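Local coordinates for protein KP700603 (Klebsiella pneumoniae 700603, PDB 5KVK), which is of unknown function but belongs to the CinA (competence-damaged protein) superfamily, some members of which are nicotinamide mononucleotide deamidases, at residues H13-R18 and A158-G163. Numbering follows the deposited sequence.
Sequences HELTTR and AMAALG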
loop_
_atom_site.group_PDB
_atom_site.type_symbol
_atom_site.label_atom_id
_atom_site.label_comp_id
_atom_site.label_asym_id
_atom_site.label_seq_id
_atom_site.Cartn_x
_atom_site.Cartn_y
_atom_site.Cartn_z
ATOM N N HIS A 13 -15.936 4.709 3.039
ATOM C CA HIS A 13 -15.452 5.611 4.079
ATOM C C HIS A 13 -16.327 5.525 5.337
ATOM O O HIS A 13 -15.816 5.584 6.456
ATOM C CB HIS A 13 -15.403 7.039 3.517
ATOM C CG HIS A 13 -14.835 8.069 4.448
ATOM N ND1 HIS A 13 -13.627 7.924 5.097
ATOM C CD2 HIS A 13 -15.286 9.303 4.779
ATOM C CE1 HIS A 13 -13.387 8.996 5.832
ATOM N NE2 HIS A 13 -14.380 9.845 5.659
ATOM N N GLU A 14 -17.655 5.429 5.176
ATOM C CA GLU A 14 -18.531 5.342 6.352
ATOM C C GLU A 14 -18.334 4.026 7.123
ATOM O O GLU A 14 -18.132 4.032 8.352
ATOM C CB GLU A 14 -19.984 5.533 5.917
ATOM C CG GLU A 14 -20.983 5.524 7.064
ATOM C CD GLU A 14 -22.412 5.645 6.548
ATOM O OE1 GLU A 14 -22.605 5.623 5.311
ATOM O OE2 GLU A 14 -23.301 5.737 7.399
ATOM N N LEU A 15 -18.355 2.891 6.418
ATOM C CA LEU A 15 -18.031 1.591 7.032
ATOM C C LEU A 15 -16.694 1.620 7.765
ATOM O O LEU A 15 -16.562 1.104 8.897
ATOM C CB LEU A 15 -17.995 0.524 5.934
ATOM C CG LEU A 15 -17.423 -0.822 6.367
ATOM C CD1 LEU A 15 -18.485 -1.356 7.289
ATOM C CD2 LEU A 15 -17.218 -1.752 5.191
ATOM N N THR A 16 -15.661 2.166 7.109
ATOM C CA THR A 16 -14.347 2.155 7.737
ATOM C C THR A 16 -14.342 3.013 8.989
ATOM O O THR A 16 -13.641 2.699 9.954
ATOM C CB THR A 16 -13.288 2.649 6.759
ATOM O OG1 THR A 16 -13.336 1.794 5.601
ATOM C CG2 THR A 16 -11.896 2.567 7.369
ATOM N N THR A 17 -15.079 4.131 8.977
ATOM C CA THR A 17 -15.198 4.932 10.197
ATOM C C THR A 17 -15.723 4.079 11.351
ATOM O O THR A 17 -15.208 4.129 12.489
ATOM C CB THR A 17 -16.136 6.106 9.910
ATOM O OG1 THR A 17 -15.523 6.946 8.914
ATOM C CG2 THR A 17 -16.436 6.892 11.151
ATOM N N ARG A 18 -16.748 3.271 11.071
ATOM C CA ARG A 18 -17.380 2.510 12.151
ATOM C C ARG A 18 -16.405 1.489 12.700
ATOM O O ARG A 18 -16.187 1.373 13.906
ATOM C CB ARG A 18 -18.630 1.811 11.643
ATOM C CG ARG A 18 -19.205 0.907 12.696
ATOM C CD ARG A 18 -20.531 0.285 12.333
ATOM N NE ARG A 18 -20.546 -0.442 11.055
ATOM C CZ ARG A 18 -20.328 -1.745 10.877
ATOM N NH1 ARG A 18 -19.974 -2.543 11.883
ATOM N NH2 ARG A 18 -20.465 -2.257 9.666
ATOM N N ALA A 158 -13.580 -6.834 3.525
ATOM C CA ALA A 158 -12.535 -7.049 4.538
ATOM C C ALA A 158 -12.898 -6.303 5.819
ATOM O O ALA A 158 -12.804 -6.844 6.940
ATOM C CB ALA A 158 -11.196 -6.571 3.986
ATOM N N MET A 159 -13.385 -5.065 5.667
ATOM C CA MET A 159 -13.644 -4.218 6.837
ATOM C C MET A 159 -14.946 -4.596 7.508
ATOM O O MET A 159 -15.012 -4.636 8.751
ATOM C CB MET A 159 -13.656 -2.738 6.452
ATOM C CG MET A 159 -12.231 -2.215 6.032
ATOM S SD MET A 159 -11.055 -2.508 7.331
ATOM C CE MET A 159 -11.631 -1.231 8.444
ATOM N N ALA A 160 -15.976 -4.900 6.700
ATOM C CA ALA A 160 -17.286 -5.248 7.275
ATOM C C ALA A 160 -17.195 -6.548 8.089
ATOM O O ALA A 160 -17.728 -6.646 9.197
ATOM C CB ALA A 160 -18.309 -5.407 6.181
ATOM N N ALA A 161 -16.447 -7.526 7.574
ATOM C CA ALA A 161 -16.235 -8.785 8.302
ATOM C C ALA A 161 -15.411 -8.558 9.557
ATOM O O ALA A 161 -15.711 -9.128 10.615
ATOM C CB ALA A 161 -15.537 -9.772 7.377
ATOM N N LEU A 162 -14.381 -7.715 9.459
ATOM C CA LEU A 162 -13.620 -7.375 10.656
ATOM C C LEU A 162 -14.524 -6.741 11.688
ATOM O O LEU A 162 -14.443 -7.065 12.883
ATOM C CB LEU A 162 -12.480 -6.432 10.295
ATOM C CG LEU A 162 -11.699 -5.934 11.541
ATOM C CD1 LEU A 162 -10.914 -7.036 12.271
ATOM C CD2 LEU A 162 -10.746 -4.841 11.074
ATOM N N GLY A 163 -15.438 -5.870 11.238
ATOM C CA GLY A 163 -16.329 -5.221 12.177
ATOM C C GLY A 163 -17.156 -6.233 12.946
ATOM O O GLY A 163 -17.392 -6.080 14.148
HETATM O O HOH W 1 -19.794 -5.146 9.827
#
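Leu15 meets both Met159 and Ala160 through its CD2 methyl, which packs against Met159 CB and against the backbone N and CB of Ala160. CD2 comes within 3.7 Å of Ala160 N and lies 3.9 Å from both Met159 CB and Ala160 CB. With CG anti to the backbone N (chi1 169°), the isobutyl group extends across to the other helix. Met159 bends at chi2 and chi3, which brings its CE to 4.0 Å from Thr16 CG2. The hydroxyl of Thr16 is engaged within its own helix, hydrogen-bonded to Thr12 O.

The polar link runs through a water between the exposed Arg18 and Ala160. Arg18 NH2 donates to the water at 3.0 Å, the water lying in the guanidinium plane at its edge; the same water donates to Ala160 O at 2.6 Å.

The two segments run roughly parallel, their axes coming within 9.4 Å of each other at an angle of 29°. Helix 12-26 thus packs beside helix 147-165 in the CinA-type alpha/beta domain, with Leu45 of helix 40-46 touching both Thr16 and Met159, Ala44 touching Thr16 and Leu41 touching Met159, while Ala158 and Leu162 face strands 104-110 and 125-132 of the mixed sheet.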